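Local coordinates for chorismate mutase protein (PDB 3RMI) that probably catalyses the rearrangement of chorismate to prephenate, as an all-helical, dimeric chorismate mutase of type II, at residues Asp25-Leu28 / Ile29-Ala33; Val91-Gln94 / His95-Ala99. One frame throughout, in Å; residues are numbered along the deposited sequence.

Contacts 1 and 2 are each a turn-to-turn meeting within one helix, the first on helix 4-48 and the second on helix 77-106. Contact 1 (residues 25-33) has its centre about 9 Å from the centre of the chain, with the second subunit alongside. Contact 2 (residues 91-99) lies farther out, at about 15 Å, and packs against helix 4-48 and a loop of its own chain, with D-malate beside Val-91 and His-95. The centres of contact 1 and contact 2 are about 21 Å apart, and the two do not touch. Aliphatic side chains dominate the first, four of its touching residues being buried; the second is richer in polar groups and more exposed, and its two histidine rings are each faced by a valine methyl.

Contact 1 (Asp25-Leu28 / Ile29-Ala33); sequences DITL and IHILA
His-30 folds back along helix 4-48 to meet Ile-26, one turn earlier. Its CB sits equally near the carbonyl oxygens of Thr-27 and Ile-26, and CG comes within 3.7 Å of Ile-26 O. With CG beside the backbone N (chi1 -79°), ND1 is directed back to that same oxygen, 3.1 Å away; the bond is weak, bent to 126° at the hydrogen. Farther out, CE1 reaches the branch methyl of Ile-26, the CE1-CG2 distance being 3.5 Å. The two side chains run side by side in the same direction. Ile-26 O thus serves two donors of one residue, since the backbone N of His-30 is bonded to it at 3.0 Å and a straighter 157°.

In the neighbouring i to i+4 pair methyl meets methyl: Thr-27 CG2 approaches Ile-31 CD1 to 4.1 Å, while Thr-27 OG1 is hydrogen-bonded to Asn-23 O. Leu-32 N closes on Leu-28 O at 3.0 Å, continuing the alpha-helical ladder. Asp-25 faces the dimer partner, where its OD1 forms a salt bridge with Arg-35 of the second subunit, and Ile-31 packs on Ile-31 of that subunit. The chemistry implies a division of labour: regular backbone bonds hold the turn, the imidazole adds a weak, bent second bond to one carbonyl, and the carboxylate and aliphatic groups join the subunits.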
loop_
_atom_site.group_PDB
_atom_site.type_symbol
_atom_site.label_atom_id
_atom_site.label_comp_id
_atom_site.label_asym_id
_atom_site.label_seq_id
_atom_site.Cartn_x
_atom_site.Cartn_y
_atom_site.Cartn_z
ATOM N N ASP A 25 2.681 -0.336 9.268
ATOM C CA ASP A 25 3.459 -0.824 8.141
ATOM C C ASP A 25 3.658 -2.344 8.164
ATOM O O ASP A 25 3.623 -2.962 7.109
ATOM C CB ASP A 25 4.797 -0.091 8.059
ATOM C CG ASP A 25 4.646 1.382 7.564
ATOM O OD1 ASP A 25 3.573 1.730 7.011
ATOM O OD2 ASP A 25 5.595 2.206 7.744
ATOM N N ILE A 26 3.841 -2.959 9.332
ATOM C CA ILE A 26 3.945 -4.425 9.376
ATOM C C ILE A 26 2.645 -5.057 8.978
ATOM O O ILE A 26 2.626 -6.087 8.324
ATOM C CB ILE A 26 4.191 -5.071 10.748
ATOM C CG1 ILE A 26 5.143 -4.300 11.587
ATOM C CG2 ILE A 26 4.782 -6.493 10.534
ATOM C CD1 ILE A 26 5.723 -5.122 12.789
ATOM N N THR A 27 1.570 -4.497 9.499
ATOM C CA THR A 27 0.211 -4.936 9.193
ATOM C C THR A 27 -0.065 -4.859 7.715
ATOM O O THR A 27 -0.588 -5.795 7.123
ATOM C CB THR A 27 -0.776 -4.058 9.957
ATOM O OG1 THR A 27 -0.355 -4.016 11.345
ATOM C CG2 THR A 27 -2.138 -4.625 9.893
ATOM N N LEU A 28 0.316 -3.742 7.105
ATOM C CA LEU A 28 0.110 -3.568 5.677
ATOM C C LEU A 28 0.854 -4.623 4.881
ATOM O O LEU A 28 0.329 -5.139 3.896
ATOM C CB LEU A 28 0.534 -2.164 5.232
ATOM C CG LEU A 28 -0.354 -0.990 5.683
ATOM C CD1 LEU A 28 0.371 0.314 5.388
ATOM C CD2 LEU A 28 -1.713 -1.000 4.985
ATOM N N ILE A 29 2.070 -4.957 5.302
ATOM C CA ILE A 29 2.841 -5.992 4.609
ATOM C C ILE A 29 2.198 -7.376 4.777
ATOM O O ILE A 29 2.191 -8.181 3.848
ATOM C CB ILE A 29 4.299 -6.056 5.121
ATOM C CG1 ILE A 29 5.081 -4.831 4.615
ATOM C CG2 ILE A 29 5.028 -7.354 4.658
ATOM C CD1 ILE A 29 5.125 -4.695 3.072
ATOM N N HIS A 30 1.694 -7.686 5.965
ATOM C CA HIS A 30 1.038 -9.002 6.131
ATOM C C HIS A 30 -0.225 -9.139 5.280
ATOM O O HIS A 30 -0.414 -10.161 4.657
ATOM C CB HIS A 30 0.743 -9.295 7.588
ATOM C CG HIS A 30 1.933 -9.768 8.347
ATOM N ND1 HIS A 30 2.543 -9.009 9.318
ATOM C CD2 HIS A 30 2.639 -10.920 8.268
ATOM C CE1 HIS A 30 3.551 -9.689 9.836
ATOM N NE2 HIS A 30 3.631 -10.851 9.216
ATOM N N ILE A 31 -1.017 -8.079 5.174
ATOM C CA ILE A 31 -2.198 -8.101 4.320
ATOM C C ILE A 31 -1.866 -8.181 2.850
ATOM O O ILE A 31 -2.473 -8.953 2.104
ATOM C CB ILE A 31 -3.064 -6.864 4.547
ATOM C CG1 ILE A 31 -3.706 -6.973 5.921
ATOM C CG2 ILE A 31 -4.171 -6.773 3.501
ATOM C CD1 ILE A 31 -4.175 -5.602 6.438
ATOM N N LEU A 32 -0.896 -7.392 2.416
ATOM C CA LEU A 32 -0.393 -7.524 1.050
ATOM C C LEU A 32 0.220 -8.904 0.736
ATOM O O LEU A 32 0.054 -9.408 -0.382
ATOM C CB LEU A 32 0.637 -6.463 0.767
ATOM C CG LEU A 32 0.184 -5.031 0.555
ATOM C CD1 LEU A 32 1.493 -4.184 0.470
ATOM C CD2 LEU A 32 -0.610 -4.908 -0.709
ATOM N N ALA A 33 0.913 -9.515 1.693
ATOM C CA ALA A 33 1.349 -10.888 1.499
ATOM C C ALA A 33 0.173 -11.768 1.114
ATOM O O ALA A 33 0.283 -12.567 0.198
ATOM C CB ALA A 33 2.013 -11.461 2.750
#

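Contact 2 (Val91-Gln94 / His95-Ala99); sequences VVHQ and HEVIA. With MLT (D-malate), chain D; EDO (1,2-ethanediol), chain B.
Val-91 O accepts a hydrogen bond from the backbone N of His-95 at 2.8 Å, with the N-H...O angle at 154°, and the His-95 ring lies with one face over the same oxygen, its CG 3.4 Å away. This is the i to i+4 pattern of an alpha-helix, here on helix 77-106 of an all-helical chorismate mutase. Glu-96 N, Val-97 N and Ile-98 N repeat the bond to Val-92 O, His-93 O and Gln-94 O.

On that ring face, Val-91 CG1 makes a CH-pi contact, displaced toward the rim and 3.6 Å from His-95 NE2. CG1 stands anti to the backbone N of Val-91 (chi1 170°), which carries this methyl along the helix to the imidazole. The same methyl, Val-91 CG1, lies 3.5 Å from D-malate O2, and that oxygen is 3.3 Å from His-95 CE1, so methyl and imidazole together border the ligand. D-malate is held by Arg-35, Lys-46, Arg-58 and Gln-62 of this chain and by Arg-18 of the second subunit, consistent with a pocket built for the dicarboxylate substrate. His-95 NE2 is hydrogen-bonded to Thr-39 O on helix 4-48, which, with the Val-91 methyl over one face, limits the ring's rotation, whereas ND1 is buried and has no partner in the model.

A second CH-pi pair lies on another side of the helix: Val-97 CG2 sits over a face of the His-93 ring. Gln-94 instead extends its amide to helix 4-48, where OE1 accepts a hydrogen bond from Gln-40 NE2. Beyond it, the CD1 methyl of Ile-98 curls back over its own helix to within 3.2 Å of Gln-94 O.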
loop_
_atom_site.group_PDB
_atom_site.type_symbol
_atom_site.label_atom_id
_atom_site.label_comp_id
_atom_site.label_asym_id
_atom_site.label_seq_id
_atom_site.Cartn_x
_atom_site.Cartn_y
_atom_site.Cartn_z
ATOM N N VAL A 91 1.002 -6.499 -9.943
ATOM C CA VAL A 91 0.211 -7.702 -10.223
ATOM C C VAL A 91 0.281 -8.073 -11.700
ATOM O O VAL A 91 0.451 -9.240 -12.044
ATOM C CB VAL A 91 -1.255 -7.531 -9.789
ATOM C CG1 VAL A 91 -2.112 -8.682 -10.320
ATOM C CG2 VAL A 91 -1.346 -7.461 -8.252
ATOM N N VAL A 92 0.186 -7.075 -12.564
ATOM C CA VAL A 92 0.193 -7.298 -13.998
ATOM C C VAL A 92 1.564 -7.836 -14.410
ATOM O O VAL A 92 1.657 -8.795 -15.195
ATOM C CB VAL A 92 -0.199 -5.999 -14.760
ATOM C CG1 VAL A 92 0.292 -6.042 -16.166
ATOM C CG2 VAL A 92 -1.721 -5.785 -14.705
ATOM N N HIS A 93 2.628 -7.245 -13.860
ATOM C CA HIS A 93 3.962 -7.808 -14.011
ATOM C C HIS A 93 3.998 -9.275 -13.579
ATOM O O HIS A 93 4.530 -10.127 -14.293
ATOM C CB HIS A 93 5.015 -7.020 -13.202
ATOM C CG HIS A 93 6.403 -7.607 -13.277
ATOM N ND1 HIS A 93 7.083 -8.071 -12.169
ATOM C CD2 HIS A 93 7.220 -7.835 -14.337
ATOM C CE1 HIS A 93 8.261 -8.545 -12.539
ATOM N NE2 HIS A 93 8.368 -8.412 -13.849
ATOM N N GLN A 94 3.447 -9.579 -12.407
ATOM C CA GLN A 94 3.527 -10.942 -11.905
ATOM C C GLN A 94 2.750 -11.916 -12.774
ATOM O O GLN A 94 3.163 -13.065 -12.946
ATOM C CB GLN A 94 3.041 -11.028 -10.475
ATOM C CG GLN A 94 4.135 -10.757 -9.466
ATOM C CD GLN A 94 3.687 -11.031 -8.029
ATOM O OE1 GLN A 94 2.659 -11.688 -7.788
ATOM N NE2 GLN A 94 4.454 -10.520 -7.071
ATOM N N HIS A 95 1.625 -11.457 -13.312
ATOM C CA HIS A 95 0.831 -12.273 -14.212
ATOM C C HIS A 95 1.604 -12.603 -15.473
ATOM O O HIS A 95 1.556 -13.728 -15.956
ATOM C CB HIS A 95 -0.475 -11.557 -14.572
ATOM C CG HIS A 95 -1.504 -11.597 -13.486
ATOM N ND1 HIS A 95 -2.749 -11.028 -13.625
ATOM C CD2 HIS A 95 -1.487 -12.166 -12.260
ATOM C CE1 HIS A 95 -3.451 -11.234 -12.527
ATOM N NE2 HIS A 95 -2.709 -11.926 -11.682
ATOM N N GLU A 96 2.310 -11.616 -16.003
ATOM C CA GLU A 96 3.143 -11.825 -17.182
ATOM C C GLU A 96 4.311 -12.773 -16.893
ATOM O O GLU A 96 4.642 -13.615 -17.740
ATOM C CB GLU A 96 3.648 -10.482 -17.732
ATOM C CG GLU A 96 2.517 -9.604 -18.322
ATOM C CD GLU A 96 2.931 -8.162 -18.664
ATOM O OE1 GLU A 96 3.988 -7.665 -18.174
ATOM O OE2 GLU A 96 2.162 -7.522 -19.426
ATOM N N VAL A 97 4.925 -12.657 -15.710
ATOM C CA VAL A 97 6.039 -13.555 -15.339
ATOM C C VAL A 97 5.586 -15.018 -15.216
ATOM O O VAL A 97 6.265 -15.934 -15.687
ATOM C CB VAL A 97 6.770 -13.094 -14.044
ATOM C CG1 VAL A 97 7.720 -14.194 -13.516
ATOM C CG2 VAL A 97 7.553 -11.807 -14.325
ATOM N N ILE A 98 4.427 -15.231 -14.611
ATOM C CA ILE A 98 3.864 -16.570 -14.527
ATOM C C ILE A 98 3.581 -17.150 -15.926
ATOM O O ILE A 98 3.847 -18.326 -16.158
ATOM C CB ILE A 98 2.617 -16.581 -13.609
ATOM C CG1 ILE A 98 3.059 -16.322 -12.153
ATOM C CG2 ILE A 98 1.876 -17.891 -13.701
ATOM C CD1 ILE A 98 2.053 -15.561 -11.278
ATOM N N ALA A 99 3.098 -16.327 -16.862
ATOM C CA ALA A 99 2.767 -16.799 -18.223
ATOM C C ALA A 99 4.002 -17.160 -19.038
ATOM O O ALA A 99 4.003 -18.152 -19.782
ATOM C CB ALA A 99 1.949 -15.758 -18.972
HETATM C C1 MLT D . -6.467 -9.379 -11.302
HETATM O O1 MLT D . -6.862 -9.966 -12.356
HETATM O O2 MLT D . -5.394 -8.807 -11.432
HETATM C C2 MLT D . -7.206 -9.393 -9.983
HETATM O O3 MLT D . -8.536 -9.539 -10.373
HETATM C C3 MLT D . -7.227 -8.233 -8.983
HETATM C C4 MLT D . -6.166 -7.118 -9.068
HETATM O O4 MLT D . -6.003 -6.415 -10.134
HETATM O O5 MLT D . -5.468 -6.821 -8.057
HETATM C C1 EDO B . 5.416 -11.249 -2.968
HETATM O O1 EDO B . 6.640 -11.307 -2.226
HETATM C C2 EDO B . 5.194 -9.806 -3.400
HETATM O O2 EDO B . 5.142 -9.749 -4.826
#